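Local coordinates for protein phosphatidylinositol-specific phospholipase C (Listeria monocytogenes, PDB 2PLC) that belongs to the bacterial phosphatidylinositol-specific phospholipases C, enzymes with a TIM-barrel type of fold, at residues Ala65-Asn70 with Asn112-Tyr117; Thr24-Ser29 with Ile76-Ser81; Lys98-Met103 with Lys146-Lys151; Asn15-Ser20 with Asn140-Leu145. One frame throughout, in Å; residues are numbered along the deposited sequence.

Interaction 1: residues Ala65-Asn70 with Asn112-Tyr117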
# COMPACT_ATOMS: atom_id res chain seq x y z
N ALA A 65 4.42 -7.65 9.94
CA ALA A 65 4.11 -8.64 10.97
C ALA A 65 5.26 -9.59 11.29
O ALA A 65 6.24 -9.66 10.55
CB ALA A 65 2.88 -9.44 10.57
N LYS A 66 5.13 -10.31 12.40
CA LYS A 66 6.12 -11.30 12.83
C LYS A 66 5.44 -12.67 12.90
O LYS A 66 4.21 -12.74 12.90
CB LYS A 66 6.73 -10.91 14.18
CG LYS A 66 7.68 -9.73 14.07
CD LYS A 66 8.46 -9.51 15.36
CE LYS A 66 9.43 -8.37 15.20
NZ LYS A 66 10.09 -8.03 16.49
N ASP A 67 6.22 -13.75 12.97
CA ASP A 67 5.65 -15.10 12.99
C ASP A 67 4.67 -15.45 14.12
O ASP A 67 4.04 -16.50 14.10
CB ASP A 67 6.72 -16.20 12.80
CG ASP A 67 7.76 -16.23 13.90
OD1 ASP A 67 7.62 -15.52 14.92
OD2 ASP A 67 8.75 -16.98 13.74
N ASN A 68 4.54 -14.55 15.10
CA ASN A 68 3.58 -14.75 16.19
C ASN A 68 2.24 -14.20 15.70
O ASN A 68 1.25 -14.20 16.43
CB ASN A 68 4.03 -14.01 17.46
CG ASN A 68 4.22 -12.51 17.25
OD1 ASN A 68 4.40 -12.04 16.13
ND2 ASN A 68 4.20 -11.76 18.34
N LEU A 69 2.25 -13.73 14.45
CA LEU A 69 1.09 -13.16 13.76
C LEU A 69 0.59 -11.83 14.30
O LEU A 69 -0.58 -11.49 14.14
CB LEU A 69 -0.06 -14.18 13.70
CG LEU A 69 0.24 -15.44 12.89
CD1 LEU A 69 -1.00 -16.33 12.86
CD2 LEU A 69 0.66 -15.06 11.49
N ASN A 70 1.48 -11.07 14.92
CA ASN A 70 1.13 -9.76 15.46
C ASN A 70 1.77 -8.67 14.61
O ASN A 70 2.78 -8.91 13.95
CB ASN A 70 1.60 -9.61 16.91
CG ASN A 70 0.70 -10.31 17.90
OD1 ASN A 70 1.12 -10.63 19.01
ND2 ASN A 70 -0.56 -10.55 17.51
N ASN A 112 13.79 -16.14 8.51
CA ASN A 112 13.17 -17.46 8.57
C ASN A 112 12.11 -17.69 7.50
O ASN A 112 11.57 -16.75 6.91
CB ASN A 112 12.52 -17.68 9.94
CG ASN A 112 13.47 -18.29 10.95
OD1 ASN A 112 13.74 -19.49 10.92
ND2 ASN A 112 13.99 -17.46 11.86
N ASP A 113 11.85 -18.96 7.24
CA ASP A 113 10.84 -19.38 6.28
C ASP A 113 9.62 -19.85 7.07
O ASP A 113 8.67 -20.39 6.50
CB ASP A 113 11.36 -20.53 5.40
CG ASP A 113 12.41 -20.08 4.40
OD1 ASP A 113 12.68 -18.86 4.29
OD2 ASP A 113 12.97 -20.96 3.70
N SER A 114 9.67 -19.64 8.39
CA SER A 114 8.58 -20.02 9.29
C SER A 114 7.39 -19.07 9.13
O SER A 114 6.23 -19.47 9.30
CB SER A 114 9.07 -20.04 10.74
OG SER A 114 9.60 -18.79 11.13
N PHE A 115 7.68 -17.81 8.80
CA PHE A 115 6.65 -16.79 8.59
C PHE A 115 5.72 -17.21 7.47
O PHE A 115 4.50 -17.09 7.58
CB PHE A 115 7.31 -15.44 8.24
CG PHE A 115 6.33 -14.34 7.95
CD1 PHE A 115 5.80 -13.56 8.99
CD2 PHE A 115 5.92 -14.07 6.65
CE1 PHE A 115 4.88 -12.55 8.72
CE2 PHE A 115 5.00 -13.06 6.37
CZ PHE A 115 4.48 -12.29 7.42
N ASP A 116 6.32 -17.72 6.39
CA ASP A 116 5.58 -18.18 5.22
C ASP A 116 4.55 -19.25 5.59
O ASP A 116 3.40 -19.19 5.16
CB ASP A 116 6.56 -18.72 4.18
CG ASP A 116 5.94 -18.83 2.80
OD1 ASP A 116 5.68 -17.78 2.18
OD2 ASP A 116 5.73 -19.97 2.33
N TYR A 117 4.95 -20.21 6.42
CA TYR A 117 4.07 -21.30 6.85
C TYR A 117 3.03 -20.87 7.87
O TYR A 117 1.90 -21.36 7.86
CB TYR A 117 4.89 -22.47 7.40
CG TYR A 117 5.82 -23.09 6.37
CD1 TYR A 117 5.34 -23.51 5.13
CD2 TYR A 117 7.19 -23.22 6.63
CE1 TYR A 117 6.19 -24.05 4.17
CE2 TYR A 117 8.05 -23.76 5.67
CZ TYR A 117 7.55 -24.17 4.44
OH TYR A 117 8.40 -24.69 3.49

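Interaction 2: residues Thr24-Ser29 with Ile76-Ser81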
# COMPACT_ATOMS: atom_id res chain seq x y z
N THR A 24 -0.81 4.24 2.16
CA THR A 24 -0.19 4.66 3.41
C THR A 24 1.05 3.82 3.72
O THR A 24 1.09 2.61 3.44
CB THR A 24 -1.16 4.52 4.59
OG1 THR A 24 -1.77 3.22 4.56
CG2 THR A 24 -2.23 5.59 4.55
N HIS A 25 2.07 4.48 4.26
CA HIS A 25 3.31 3.81 4.64
C HIS A 25 3.16 3.41 6.10
O HIS A 25 2.68 4.20 6.91
CB HIS A 25 4.50 4.77 4.47
CG HIS A 25 5.75 4.32 5.15
ND1 HIS A 25 6.32 5.02 6.19
CD2 HIS A 25 6.54 3.24 4.94
CE1 HIS A 25 7.41 4.39 6.59
NE2 HIS A 25 7.57 3.31 5.85
N ASP A 26 3.52 2.16 6.41
CA ASP A 26 3.42 1.63 7.77
C ASP A 26 2.03 1.91 8.34
O ASP A 26 1.86 2.52 9.40
CB ASP A 26 4.51 2.23 8.66
CG ASP A 26 4.96 1.29 9.75
OD1 ASP A 26 4.32 0.24 9.99
OD2 ASP A 26 5.99 1.62 10.36
N THR A 27 1.04 1.46 7.58
CA THR A 27 -0.37 1.61 7.86
C THR A 27 -0.83 1.52 9.32
O THR A 27 -1.62 2.35 9.77
CB THR A 27 -1.16 0.58 7.04
OG1 THR A 27 -0.80 0.71 5.65
CG2 THR A 27 -2.67 0.77 7.22
N MET A 28 -0.34 0.51 10.04
CA MET A 28 -0.74 0.27 11.43
C MET A 28 -0.06 1.07 12.53
O MET A 28 -0.43 0.93 13.69
CB MET A 28 -0.59 -1.22 11.76
CG MET A 28 -1.38 -2.15 10.86
SD MET A 28 -3.10 -1.63 10.66
CE MET A 28 -3.84 -2.25 12.19
N SER A 29 0.93 1.88 12.18
CA SER A 29 1.64 2.66 13.19
C SER A 29 0.91 3.94 13.61
O SER A 29 1.39 5.05 13.36
CB SER A 29 3.06 2.97 12.73
OG SER A 29 3.81 3.52 13.80
N ILE A 76 8.75 -2.93 18.34
CA ILE A 76 7.56 -2.28 18.86
C ILE A 76 6.26 -2.96 18.43
O ILE A 76 5.97 -3.05 17.23
CB ILE A 76 7.54 -0.80 18.43
CG1 ILE A 76 8.76 -0.08 19.01
CG2 ILE A 76 6.26 -0.11 18.89
CD1 ILE A 76 8.93 1.33 18.48
N PHE A 77 5.51 -3.45 19.40
CA PHE A 77 4.22 -4.09 19.15
C PHE A 77 3.21 -2.98 18.88
O PHE A 77 3.14 -2.01 19.64
CB PHE A 77 3.80 -4.90 20.38
CG PHE A 77 2.43 -5.52 20.27
CD1 PHE A 77 2.01 -6.13 19.10
CD2 PHE A 77 1.56 -5.49 21.36
CE1 PHE A 77 0.75 -6.70 19.00
CE2 PHE A 77 0.30 -6.06 21.28
CZ PHE A 77 -0.11 -6.67 20.09
N LEU A 78 2.43 -3.12 17.82
CA LEU A 78 1.45 -2.10 17.46
C LEU A 78 0.01 -2.34 17.92
O LEU A 78 -0.92 -1.75 17.37
CB LEU A 78 1.49 -1.83 15.95
CG LEU A 78 2.83 -1.32 15.38
CD1 LEU A 78 2.69 -1.07 13.89
CD2 LEU A 78 3.25 -0.05 16.09
N ASN A 79 -0.17 -3.17 18.94
CA ASN A 79 -1.51 -3.47 19.47
C ASN A 79 -2.51 -3.88 18.40
O ASN A 79 -3.65 -3.38 18.36
CB ASN A 79 -2.05 -2.28 20.27
CG ASN A 79 -1.42 -2.16 21.64
OD1 ASN A 79 -0.37 -2.75 21.91
ND2 ASN A 79 -2.05 -1.39 22.52
N ALA A 80 -2.08 -4.78 17.52
CA ALA A 80 -2.93 -5.28 16.44
C ALA A 80 -2.42 -6.65 16.02
O ALA A 80 -1.25 -6.98 16.24
CB ALA A 80 -2.91 -4.32 15.26
N SER A 81 -3.30 -7.46 15.45
CA SER A 81 -2.94 -8.80 14.99
C SER A 81 -3.29 -8.90 13.52
O SER A 81 -4.11 -8.13 13.00
CB SER A 81 -3.69 -9.87 15.79
OG SER A 81 -5.10 -9.65 15.73
O HOH W 1 -2.43 -0.34 15.45

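Interaction 3: residues Lys98-Met103 with Lys146-Lys151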
# COMPACT_ATOMS: atom_id res chain seq x y z
N LYS A 98 -16.97 -3.55 -4.84
CA LYS A 98 -16.35 -3.22 -6.12
C LYS A 98 -14.94 -2.65 -5.96
O LYS A 98 -14.22 -2.48 -6.95
CB LYS A 98 -17.23 -2.26 -6.93
CG LYS A 98 -18.51 -2.88 -7.48
CD LYS A 98 -18.22 -3.97 -8.49
CE LYS A 98 -19.51 -4.58 -9.04
NZ LYS A 98 -19.23 -5.66 -10.02
N GLU A 99 -14.55 -2.38 -4.72
CA GLU A 99 -13.22 -1.84 -4.43
C GLU A 99 -12.18 -2.94 -4.40
O GLU A 99 -12.52 -4.12 -4.29
CB GLU A 99 -13.23 -1.13 -3.07
CG GLU A 99 -14.29 -0.06 -2.91
CD GLU A 99 -14.20 1.02 -3.96
OE1 GLU A 99 -13.20 1.75 -4.00
OE2 GLU A 99 -15.15 1.14 -4.76
N THR A 100 -10.92 -2.56 -4.53
CA THR A 100 -9.81 -3.50 -4.50
C THR A 100 -8.71 -2.91 -3.62
O THR A 100 -8.49 -1.70 -3.61
CB THR A 100 -9.25 -3.83 -5.91
OG1 THR A 100 -8.01 -4.56 -5.78
CG2 THR A 100 -9.00 -2.58 -6.71
N ILE A 101 -8.04 -3.77 -2.87
CA ILE A 101 -6.98 -3.32 -1.98
C ILE A 101 -5.68 -4.02 -2.30
O ILE A 101 -5.63 -5.22 -2.54
CB ILE A 101 -7.39 -3.54 -0.50
CG1 ILE A 101 -8.59 -2.65 -0.18
CG2 ILE A 101 -6.22 -3.23 0.43
CD1 ILE A 101 -9.15 -2.84 1.19
N ILE A 102 -4.62 -3.21 -2.39
CA ILE A 102 -3.29 -3.72 -2.65
C ILE A 102 -2.63 -3.74 -1.29
O ILE A 102 -2.60 -2.72 -0.60
CB ILE A 102 -2.53 -2.81 -3.62
CG1 ILE A 102 -3.35 -2.62 -4.90
CG2 ILE A 102 -1.15 -3.40 -3.92
CD1 ILE A 102 -2.81 -1.56 -5.82
N MET A 103 -2.11 -4.89 -0.90
CA MET A 103 -1.51 -5.04 0.41
C MET A 103 -0.11 -5.62 0.44
O MET A 103 0.13 -6.74 -0.00
CB MET A 103 -2.43 -5.88 1.29
CG MET A 103 -1.88 -6.19 2.67
SD MET A 103 -3.00 -7.22 3.62
CE MET A 103 -2.07 -8.71 3.73
N LYS A 146 -11.67 -5.76 -13.36
CA LYS A 146 -12.65 -6.83 -13.46
C LYS A 146 -12.21 -8.03 -12.62
O LYS A 146 -13.00 -8.55 -11.82
CB LYS A 146 -12.84 -7.22 -14.93
CG LYS A 146 -14.18 -7.89 -15.24
CD LYS A 146 -14.11 -9.41 -15.14
CE LYS A 146 -13.78 -10.07 -16.49
NZ LYS A 146 -12.49 -9.63 -17.10
N ASP A 147 -10.94 -8.40 -12.74
CA ASP A 147 -10.37 -9.54 -12.02
C ASP A 147 -10.15 -9.36 -10.52
O ASP A 147 -10.05 -10.34 -9.78
CB ASP A 147 -9.05 -9.96 -12.67
CG ASP A 147 -9.19 -10.24 -14.16
OD1 ASP A 147 -10.00 -11.12 -14.52
OD2 ASP A 147 -8.48 -9.58 -14.96
N VAL A 148 -10.05 -8.11 -10.07
CA VAL A 148 -9.81 -7.81 -8.66
C VAL A 148 -10.98 -7.16 -7.92
O VAL A 148 -10.78 -6.59 -6.85
CB VAL A 148 -8.54 -6.93 -8.49
CG1 VAL A 148 -7.29 -7.70 -8.85
CG2 VAL A 148 -8.65 -5.67 -9.34
N ARG A 149 -12.19 -7.24 -8.46
CA ARG A 149 -13.34 -6.65 -7.78
C ARG A 149 -13.58 -7.33 -6.43
O ARG A 149 -13.69 -8.56 -6.34
CB ARG A 149 -14.61 -6.75 -8.65
CG ARG A 149 -14.63 -5.86 -9.89
CD ARG A 149 -14.57 -4.37 -9.55
NE ARG A 149 -14.79 -3.54 -10.73
CZ ARG A 149 -14.63 -2.22 -10.78
NH1 ARG A 149 -14.22 -1.55 -9.71
NH2 ARG A 149 -14.87 -1.56 -11.90
N GLY A 150 -13.62 -6.52 -5.37
CA GLY A 150 -13.84 -7.04 -4.03
C GLY A 150 -12.74 -7.97 -3.54
O GLY A 150 -12.99 -8.82 -2.69
N LYS A 151 -11.53 -7.80 -4.06
CA LYS A 151 -10.41 -8.65 -3.67
C LYS A 151 -9.16 -7.92 -3.23
O LYS A 151 -9.03 -6.71 -3.40
CB LYS A 151 -10.08 -9.65 -4.78
CG LYS A 151 -11.04 -10.83 -4.83
CD LYS A 151 -10.83 -11.67 -6.08
CE LYS A 151 -11.55 -13.01 -5.97
NZ LYS A 151 -13.00 -12.86 -5.66

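Interaction 4: residues Asn15-Ser20 with Asn140-Leu145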
# COMPACT_ATOMS: atom_id res chain seq x y z
N ASN A 15 -6.85 -1.08 -16.37
CA ASN A 15 -5.78 -1.85 -15.74
C ASN A 15 -5.34 -1.16 -14.45
O ASN A 15 -5.42 0.07 -14.32
CB ASN A 15 -4.59 -2.00 -16.69
CG ASN A 15 -3.59 -3.03 -16.19
OD1 ASN A 15 -2.63 -2.69 -15.51
ND2 ASN A 15 -3.82 -4.29 -16.52
N LEU A 16 -4.90 -1.95 -13.49
CA LEU A 16 -4.47 -1.41 -12.21
C LEU A 16 -3.28 -0.46 -12.36
O LEU A 16 -3.15 0.49 -11.59
CB LEU A 16 -4.12 -2.56 -11.26
CG LEU A 16 -4.69 -2.55 -9.84
CD1 LEU A 16 -6.20 -2.39 -9.86
CD2 LEU A 16 -4.32 -3.85 -9.15
N ALA A 17 -2.44 -0.71 -13.35
CA ALA A 17 -1.25 0.12 -13.60
C ALA A 17 -1.58 1.48 -14.22
O ALA A 17 -0.75 2.39 -14.22
CB ALA A 17 -0.26 -0.62 -14.46
N ALA A 18 -2.79 1.60 -14.74
CA ALA A 18 -3.25 2.84 -15.36
C ALA A 18 -3.91 3.79 -14.36
O ALA A 18 -4.50 4.80 -14.75
CB ALA A 18 -4.21 2.52 -16.48
N LEU A 19 -3.79 3.49 -13.07
CA LEU A 19 -4.42 4.31 -12.03
C LEU A 19 -3.48 5.10 -11.14
O LEU A 19 -2.28 4.83 -11.06
CB LEU A 19 -5.29 3.42 -11.12
CG LEU A 19 -6.44 2.61 -11.70
CD1 LEU A 19 -7.01 1.71 -10.62
CD2 LEU A 19 -7.50 3.54 -12.25
N SER A 20 -4.07 6.09 -10.46
CA SER A 20 -3.38 6.93 -9.49
C SER A 20 -4.02 6.47 -8.17
O SER A 20 -5.20 6.70 -7.92
CB SER A 20 -3.67 8.41 -9.73
OG SER A 20 -3.15 8.80 -10.99
N ASN A 140 3.00 -13.06 -14.45
CA ASN A 140 3.07 -11.88 -13.57
C ASN A 140 2.57 -10.57 -14.21
O ASN A 140 3.18 -9.51 -14.07
CB ASN A 140 4.47 -11.72 -12.94
CG ASN A 140 5.55 -11.29 -13.94
OD1 ASN A 140 5.57 -11.72 -15.09
ND2 ASN A 140 6.47 -10.45 -13.47
N LYS A 141 1.45 -10.69 -14.92
CA LYS A 141 0.82 -9.56 -15.60
C LYS A 141 -0.14 -8.86 -14.64
O LYS A 141 -0.87 -9.52 -13.89
CB LYS A 141 0.08 -10.07 -16.84
CG LYS A 141 -0.57 -8.99 -17.69
CD LYS A 141 -2.08 -9.15 -17.71
CE LYS A 141 -2.75 -8.04 -18.53
NZ LYS A 141 -4.23 -8.18 -18.53
N ILE A 142 -0.13 -7.53 -14.65
CA ILE A 142 -1.01 -6.75 -13.78
C ILE A 142 -2.46 -6.88 -14.26
O ILE A 142 -2.76 -6.63 -15.42
CB ILE A 142 -0.60 -5.26 -13.73
CG1 ILE A 142 0.76 -5.09 -13.04
CG2 ILE A 142 -1.64 -4.45 -12.97
CD1 ILE A 142 1.95 -5.47 -13.87
N PRO A 143 -3.37 -7.27 -13.35
CA PRO A 143 -4.80 -7.45 -13.63
C PRO A 143 -5.62 -6.19 -13.81
O PRO A 143 -5.20 -5.09 -13.43
CB PRO A 143 -5.28 -8.24 -12.42
CG PRO A 143 -4.44 -7.69 -11.32
CD PRO A 143 -3.07 -7.67 -11.96
N THR A 144 -6.79 -6.36 -14.41
CA THR A 144 -7.73 -5.27 -14.64
C THR A 144 -8.69 -5.27 -13.46
O THR A 144 -8.74 -6.23 -12.70
CB THR A 144 -8.52 -5.46 -15.96
OG1 THR A 144 -9.31 -6.65 -15.90
CG2 THR A 144 -7.57 -5.57 -17.13
N LEU A 145 -9.43 -4.18 -13.31
CA LEU A 145 -10.38 -4.05 -12.21
C LEU A 145 -11.42 -5.17 -12.20
O LEU A 145 -11.99 -5.48 -11.15
CB LEU A 145 -11.09 -2.70 -12.26
CG LEU A 145 -10.29 -1.47 -11.83
CD1 LEU A 145 -11.19 -0.26 -11.92
CD2 LEU A 145 -9.81 -1.64 -10.41

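Interaction 1: residues Ala65-Asn70 with Asn112-Tyr117
Ala65, at the end of strand 60-65, meets the ring of Phe115 at one carbon: Ala65 O lies 3.7 Å from Phe115 CE1, approaching obliquely, and Ala65 CB is 4.1 Å from that same CE1. Phe115 reaches the strand end with CG anti to its backbone N (chi1 177°), which swings the ring off the first turn of helix 114-125; the ring also packs on Leu105 and Asp107 of the adjacent strand 101-107. Lys66 contributes backbone only, its C standing 4.0 Å from Phe115 CD1 at the ring edge, while its ammonium turns elsewhere, to the carbonyl of Gly74 and over the ring of Tyr72. Asp67 brings its N to the same edge and sends its side chain toward the helix start, where Ser114 OG donates a weak hydrogen bond of 3.3 Å to Asp67 OD2. Here the chain reverses in a type I turn, Leu69 N bonding to Lys66 O at 2.7 Å, and Lys66 N to Asn70 O at 3.1 Å closes the base of the loop. Leu69 extends the packing along the helix, against Arg118, Ile119 and Leu122. A type I beta turn in the loop that follows strand 60-65 thus rests on Phe115, near the start of helix 114-125: its seat there is mainly van der Waals, and the single carboxylate-hydroxyl link at its rim adds a weak polar tie.

Interaction 2: residues Thr24-Ser29 with Ile76-Ser81
Met28 reaches across to Leu78 with its CB and to Ala80 with its tip. Met28 CB points toward the facing segment and lies 3.9 Å from Leu78 CD1. Bends at chi2 (-49°) and chi3 (-80°) then curl the chain, and the terminal CE arrives against the methyl of Ala80, with Met28 CE and Ala80 CB 3.8 Å apart. Ile71 of the neighbouring strand 70-73 also packs on this methionine. From the other segment, one branch of Leu78 does the touching. Leu78 CD1 sits 3.7 Å from Met28 O and 3.8 Å from Ser29 N, so the methyl presses on the peptide joining these two residues, while Trp36 of helix 34-38 packs on Leu78 as well. That peptide ends a type I turn running from Asp26 to Ser29, closed by Ser29 N to Asp26 O at 3.0 Å, in the loop that follows barrel strand 20-24. Beside the apolar contact, a water donates to Met28 O at 3.0 Å and to Leu78 O at 2.8 Å, tying the two backbones together. Ser29 OG looks elsewhere, to Ala43 O. The joint between the loop and the segment 76-81, which turns a corner at Asn79, is thus apolar in its side chains, and the water supplies both carbonyl oxygens with a donor where the segments offer each other no direct backbone bond.

Interaction 3: residues Lys98-Met103 with Lys146-Lys151
Ile101 and Lys151 join two neighbouring parallel strands of the TIM-barrel type of fold, 101-107 and 152-157, just where both segments enter the sheet. Backbone bonding comes first. Ile101 N donates to Lys151 O at 3.1 Å, nearly straight (167°) and in the carbonyl plane, and further Ile101 and Met103 bonds to Leu153 continue the pairing. A step earlier the link is poorer: Gly150 N gives Glu99 O a weak, bent bond of 2.9 Å. Gly150 lies in a type II turn from Val148 to Lys151 and has positive phi, which glycine readily accepts.

Side-chain-to-backbone bonds form the second group. Arg149 NH1 donates to Lys98 O at 2.9 Å (157°), the oxygen lying at the edge of the guanidinium and in its plane. The same guanidinium also binds Met7 O and Leu10 O and makes a salt bridge with Asp12, so it ties the strand approach to the N-terminal segment and its charge is probably balanced there. Glu99, pointing away, joins that N-terminal region through Ser8 and Met7 and makes a salt bridge with Arg59. Thr100 OG1 adds a weak 3.4 Å bond to Lys151 O, which therefore accepts twice.

Packing completes the contact. The aliphatic parts of Lys98 and Arg149 cross obliquely, Lys98 CD to Arg149 CD being 3.8 Å. Thr100 fits against the turn, Thr100 CB lying 3.3 Å from Val148 O and Thr100 OG1 3.6 Å from Val148 CB.

Interaction 4: residues Asn15-Ser20 with Asn140-Leu145
Leu16 forms the apolar centre, wedged among Ile142, Pro143 and Leu145. Leu16 CB lies 3.6 Å from Ile142 CG2. Farther out the two delta methyls part company: Leu16 CD1 meets Leu145 CD2 at 3.7 Å, the two side chains crossing at about a right angle, and Leu16 CD2 reaches the ring of Pro143, 4.4 Å from its CG. Ile142 touches with its CG2 branch, which besides Leu16 CB meets Asn15 OD1 and Ala17. Leu19 packs its CD1 more loosely on Leu145, and Leu10 packs against both Leu19 and Leu145.

Working outward, Leu16 N donates to Pro143 O at 3.2 Å, in the carbonyl plane and fairly straight (162°). The outermost grip is the amide of Asn15. Asn15 ND2 donates to Ile142 O at 2.8 Å; the oxygen lies in the amide plane, but the nitrogen stands above the carbonyl plane, off the lone pairs. At the other end of the amide, Asn15 OD1 accepts from Ala17 N at 2.9 Å and rests 3.2 Å from Ile142 CG2. With both ends engaged, the amide is fixed in rotation: one half shapes its own segment, the other binds the facing segment.

Asn15 with Ala17 is an Asx turn leading into the short 3-10 segment 16-17, and Asn15 forms a single beta bridge with Thr144. Together they make a loop-to-loop junction just ahead of strand 20-24 of the TIM-barrel type of fold.

Overall arrangement
Along the chain, 15-20 and 24-29 flank strand 20-24, so interactions 4 and 2 stand at its two ends, with centres about 27 Å apart on opposite sides of the chain's centre. Interactions 3 and 4 gather where strands 20-24, 101-107 and 152-157 begin; their centres are about 11 Å apart and they touch, Val148 and Thr100 packing on Leu16, Pro143 and Leu145. Interactions 1 and 2, about 15 Å between centres, touch through Leu69 and Asn70 against Phe77, Ala80 and Ser81. Interaction 4 encloses interactions 1 and 2 along the chain, while its segments alternate with those of interaction 3. The contacts thus join loops at both ends of the barrel strands.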